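Beta-2-microglobulin (Ctenopharyngodon idella, PDB 5H5Z) pairs as the light chain with the MHC class I heavy chain, and so probably supports peptide presentation in this bony fish. Local coordinates at residues 1-6 / 84-89; 19-24 / 68-73. The protein carries 1 engineered substitution. All coordinates share one frame; numbering follows the deposited sequence. Where two conformers were deposited one is given.

Interaction 1: residues 1-6 / 84-89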
# COMPACT_ATOMS: atom_id res chain seq x y z
N MET B 1 -13.13 17.60 9.88
CA MET B 1 -12.19 17.29 8.77
C MET B 1 -10.80 17.85 9.07
O MET B 1 -10.67 19.00 9.48
CB MET B 1 -12.73 17.85 7.45
CG MET B 1 -11.90 17.51 6.22
SD MET B 1 -10.54 18.66 5.94
CE MET B 1 -9.77 17.91 4.51
N LYS B 2 -9.77 17.03 8.86
CA LYS B 2 -8.38 17.46 9.01
C LYS B 2 -7.56 16.93 7.84
O LYS B 2 -7.77 15.80 7.37
CB LYS B 2 -7.81 16.95 10.34
CG LYS B 2 -6.44 17.49 10.69
CD LYS B 2 -5.91 16.93 12.00
CE LYS B 2 -6.67 17.48 13.20
NZ LYS B 2 -5.87 17.38 14.46
N VAL B 3 -6.63 17.76 7.35
CA VAL B 3 -5.72 17.34 6.29
C VAL B 3 -4.57 16.52 6.89
O VAL B 3 -4.05 16.86 7.95
CB VAL B 3 -5.14 18.55 5.52
CG1 VAL B 3 -4.15 18.10 4.45
CG2 VAL B 3 -6.25 19.37 4.88
N SER B 4 -4.22 15.43 6.22
CA SER B 4 -3.00 14.69 6.50
C SER B 4 -2.10 14.85 5.29
O SER B 4 -2.42 14.35 4.20
CB SER B 4 -3.29 13.21 6.75
OG SER B 4 -3.93 13.02 8.00
N SER B 5 -0.98 15.55 5.46
CA SER B 5 -0.05 15.81 4.37
C SER B 5 0.80 14.57 4.08
O SER B 5 1.20 13.87 5.01
CB SER B 5 0.83 17.02 4.69
OG SER B 5 0.04 18.19 4.73
N PRO B 6 1.08 14.31 2.79
CA PRO B 6 1.74 13.06 2.40
C PRO B 6 3.17 12.90 2.89
O PRO B 6 3.94 13.87 2.93
CB PRO B 6 1.71 13.12 0.87
CG PRO B 6 1.59 14.57 0.54
CD PRO B 6 0.72 15.13 1.62
N LYS B 84 1.63 17.40 -5.35
CA LYS B 84 0.72 18.50 -5.07
C LYS B 84 -0.54 18.00 -4.37
O LYS B 84 -1.39 17.34 -4.98
CB LYS B 84 0.39 19.27 -6.35
CG LYS B 84 1.60 19.89 -7.03
CD LYS B 84 1.25 20.60 -8.32
CE LYS B 84 2.51 21.08 -9.02
NZ LYS B 84 2.20 21.91 -10.21
N HIS B 85 -0.65 18.32 -3.08
CA HIS B 85 -1.78 17.91 -2.25
C HIS B 85 -2.40 19.16 -1.63
O HIS B 85 -1.68 19.99 -1.07
CB HIS B 85 -1.30 16.96 -1.15
CG HIS B 85 -2.41 16.36 -0.34
ND1 HIS B 85 -2.50 16.54 1.03
CD2 HIS B 85 -3.45 15.57 -0.68
CE1 HIS B 85 -3.56 15.89 1.48
NE2 HIS B 85 -4.15 15.30 0.46
N MET B 86 -3.72 19.28 -1.74
CA MET B 86 -4.43 20.51 -1.39
C MET B 86 -3.77 21.67 -2.14
O MET B 86 -3.76 21.67 -3.38
CB MET B 86 -4.42 20.75 0.13
CG MET B 86 -4.95 19.59 0.96
SD MET B 86 -6.70 19.26 0.65
CE MET B 86 -7.49 20.65 1.46
N SER B 87 -3.21 22.63 -1.42
CA SER B 87 -2.49 23.75 -2.04
C SER B 87 -0.98 23.69 -1.82
O SER B 87 -0.26 24.65 -2.11
CB SER B 87 -3.06 25.09 -1.54
OG SER B 87 -4.43 25.19 -1.85
N ASP B 88 -0.50 22.55 -1.32
CA ASP B 88 0.92 22.32 -1.10
C ASP B 88 1.61 21.85 -2.37
O ASP B 88 1.00 21.21 -3.22
CB ASP B 88 1.14 21.32 0.04
CG ASP B 88 0.49 21.75 1.34
OD1 ASP B 88 0.42 22.96 1.61
OD2 ASP B 88 0.06 20.87 2.11
N ASN B 89 2.90 22.16 -2.50
CA ASN B 89 3.67 21.76 -3.67
C ASN B 89 5.07 21.37 -3.23
O ASN B 89 5.89 22.23 -2.96
CB ASN B 89 3.70 22.91 -4.69
CG ASN B 89 4.52 22.59 -5.94
OD1 ASN B 89 5.03 21.48 -6.11
ND2 ASN B 89 4.63 23.57 -6.83
O HOH W 1 -0.89 18.45 2.08
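CG of His85 stands anti to the backbone N (chi1 -174°), which sets the ring against Val3, Ser4 and Pro6. Val3 meets it from the opposite direction, with CG1 likewise anti to its own backbone N (chi1 178°). The methyl CG1 of Val3 lies 3.7 Å from CE1 of His85. The carbonyl O of Ser4 is 3.3 Å from CE1 of His85. Pro6 crosses the imidazole obliquely and sets its CD 3.6 Å from ND1 of His85. On one ring face, offset toward the rim, sits CG of Met86. The Met86 chain bends at chi2 and chi3 and slides past Val3, with CE 3.9 Å from Val3 CG2.

The polar link runs through one water, which lies at the ring edge, in plane, 2.7 Å from His85 ND1. The same water is 2.8 Å from Ser5 OG and donates a hydrogen bond to Asp88 OD2 at 2.6 Å. His85 NE2 is hydrogen-bonded to the carbonyl O of Pro33, so partners on both ring nitrogens fix its rotation. A type II' turn from His85 to Asp88, closed by a backbone hydrogen bond from Asp88 N to His85 O (2.8 Å), joins strands 79-85 and 88-93 and brings Asp88 round to the water. An alanine in place of His85 would probably leave the water short of one anchor, Pro33 O without its mate and a gap beside Val3 and Pro6.

The contact lays the N-terminal segment against a hairpin of the immunoglobulin C1-set domain. Val3, Pro6 and Met86 pack on a buried imidazole in a contact that otherwise lies at the surface. NE2, facing the carbonyl O of Pro33, is likely to carry a proton, and the Asp88 carboxylate, reached through the water, might polarise the ring.

Interaction 2: residues 19-24 / 68-73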
# COMPACT_ATOMS: atom_id res chain seq x y z
N GLY B 19 24.31 4.27 -15.47
CA GLY B 19 24.35 3.52 -16.73
C GLY B 19 23.62 2.19 -16.70
O GLY B 19 23.71 1.42 -17.66
N LYS B 20 22.89 1.92 -15.62
CA LYS B 20 22.16 0.67 -15.46
C LYS B 20 20.65 0.91 -15.50
O LYS B 20 20.14 1.81 -14.81
CB LYS B 20 22.55 -0.00 -14.15
CG LYS B 20 22.02 -1.41 -13.97
CD LYS B 20 22.53 -2.04 -12.69
CE LYS B 20 22.05 -3.48 -12.55
NZ LYS B 20 22.79 -4.22 -11.49
N GLU B 21 19.94 0.12 -16.30
CA GLU B 21 18.48 0.17 -16.34
C GLU B 21 17.91 -0.11 -14.96
O GLU B 21 18.33 -1.05 -14.28
CB GLU B 21 17.90 -0.81 -17.37
CG GLU B 21 18.19 -0.46 -18.83
CD GLU B 21 17.43 0.75 -19.35
OE1 GLU B 21 16.54 1.28 -18.65
OE2 GLU B 21 17.73 1.17 -20.49
N ASN B 22 16.96 0.71 -14.55
CA ASN B 22 16.44 0.70 -13.19
C ASN B 22 15.00 1.20 -13.21
O ASN B 22 14.44 1.48 -14.28
CB ASN B 22 17.31 1.62 -12.32
CG ASN B 22 17.39 1.17 -10.87
OD1 ASN B 22 16.44 0.61 -10.31
ND2 ASN B 22 18.53 1.44 -10.23
N THR B 23 14.38 1.29 -12.04
CA THR B 23 13.04 1.84 -11.91
C THR B 23 13.05 2.91 -10.82
O THR B 23 13.47 2.67 -9.69
CB THR B 23 12.00 0.75 -11.60
OG1 THR B 23 12.03 -0.25 -12.63
CG2 THR B 23 10.59 1.33 -11.54
N LEU B 24 12.60 4.11 -11.19
CA LEU B 24 12.46 5.21 -10.26
C LEU B 24 11.08 5.13 -9.62
O LEU B 24 10.07 5.06 -10.31
CB LEU B 24 12.64 6.53 -11.00
CG LEU B 24 12.50 7.82 -10.20
CD1 LEU B 24 13.60 7.99 -9.16
CD2 LEU B 24 12.46 9.00 -11.16
N SER B 68 5.84 5.22 -10.61
CA SER B 68 7.11 4.64 -11.03
C SER B 68 7.29 4.76 -12.54
O SER B 68 6.32 4.90 -13.27
CB SER B 68 7.21 3.17 -10.59
OG SER B 68 6.18 2.37 -11.18
N VAL B 69 8.55 4.72 -12.98
CA VAL B 69 8.88 4.71 -14.40
C VAL B 69 10.28 4.14 -14.58
O VAL B 69 11.11 4.22 -13.66
CB VAL B 69 8.78 6.13 -15.04
CG1 VAL B 69 9.89 7.05 -14.55
CG2 VAL B 69 8.77 6.04 -16.56
N SER B 70 10.53 3.54 -15.74
CA SER B 70 11.87 3.07 -16.09
C SER B 70 12.82 4.26 -16.20
O SER B 70 12.44 5.30 -16.72
CB SER B 70 11.84 2.29 -17.41
OG SER B 70 13.16 2.05 -17.89
N PHE B 71 14.04 4.10 -15.70
CA PHE B 71 15.07 5.13 -15.86
C PHE B 71 16.47 4.53 -15.83
O PHE B 71 16.67 3.43 -15.32
CB PHE B 71 14.89 6.30 -14.86
CG PHE B 71 15.51 6.09 -13.50
CD1 PHE B 71 15.37 4.89 -12.80
CD2 PHE B 71 16.23 7.12 -12.89
CE1 PHE B 71 15.93 4.72 -11.54
CE2 PHE B 71 16.79 6.97 -11.63
CZ PHE B 71 16.65 5.76 -10.96
N LYS B 72 17.41 5.26 -16.42
CA LYS B 72 18.80 4.87 -16.42
C LYS B 72 19.60 6.07 -15.92
O LYS B 72 19.96 6.95 -16.71
CB LYS B 72 19.23 4.45 -17.83
CG LYS B 72 20.58 3.74 -17.90
CD LYS B 72 20.77 2.99 -19.21
CE LYS B 72 21.26 3.90 -20.32
NZ LYS B 72 21.78 3.12 -21.48
N PRO B 73 19.86 6.13 -14.59
CA PRO B 73 20.53 7.31 -14.03
C PRO B 73 21.96 7.49 -14.54
O PRO B 73 22.73 6.53 -14.62
CB PRO B 73 20.52 7.04 -12.52
CG PRO B 73 20.41 5.55 -12.40
CD PRO B 73 19.56 5.12 -13.56
O HOH W 2 14.65 0.32 -16.79
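Asn22, Thr23 and Leu24 pair antiparallel with Phe71, Ser70 and Val69. Asn22 and Phe71 form a hydrogen-bonded pair. The bond from Asn22 N to Phe71 O is 2.8 Å but bent (132° at the hydrogen), whereas Phe71 N to Asn22 O is nearly straight (172°), though the donor stands above the carbonyl plane. Leu24 and Val69 form a second such pair, and Thr23 faces Ser70 at the non-hydrogen-bonded position between them. Beyond the strands, Gly19 N donates to Pro73 O at 2.9 Å.

The apolar part centres on Phe71, whose CG lies between the backbone N and carbonyl carbon (chi1 85°). This sets one ring face against Leu24 CB, a CH-pi contact 3.7 Å from the Phe71 centroid. Pro73 CD covers the opposite face. Asn22 lies alongside the ring, its CB 3.5 Å from Phe71 CE1. Tyr79 and Trp94 meet Phe71 edge-to-face.

Asn22 OD1 accepts from Thr23 N at 2.8 Å and also from Tyr14 N. A water donates to Glu21 OE1 and Asn22 O and accepts from Ser70 OG. Glu21 OE2 and Lys72 NZ stay 4.6 Å apart, too far for a salt bridge.

Strands 22-31 and 63-71 are neighbours in one sheet of the immunoglobulin sandwich. Backbone bonds set their register, and Phe71 contributes to the core. Glu21, Ser70 and Lys72 are exposed, and the water ties the first two to the backbone at Asn22.

Overall arrangement
Interactions 1 and 2 lie on opposite sides of the chain's centre. Their centres are 29 Å apart, and their nearest atoms are about 14 Å apart, so they do not touch. Interaction 2 pairs two strands within one sheet. Interaction 1 brings the N-terminal segment, just before strand 7-12 of that sheet, to the hairpin of the other. Strands 63-71 and 79-85 follow each other in the chain and so connect the two contacts. The disulfide Cys26-Cys81 joins strands 22-31 and 79-85. Segment 1-6 reaches the MHC class I heavy chain through Met1, which packs on Asp115 of that chain; Thr23 and Ser68 of interaction 2 pack on Glu230 of that chain.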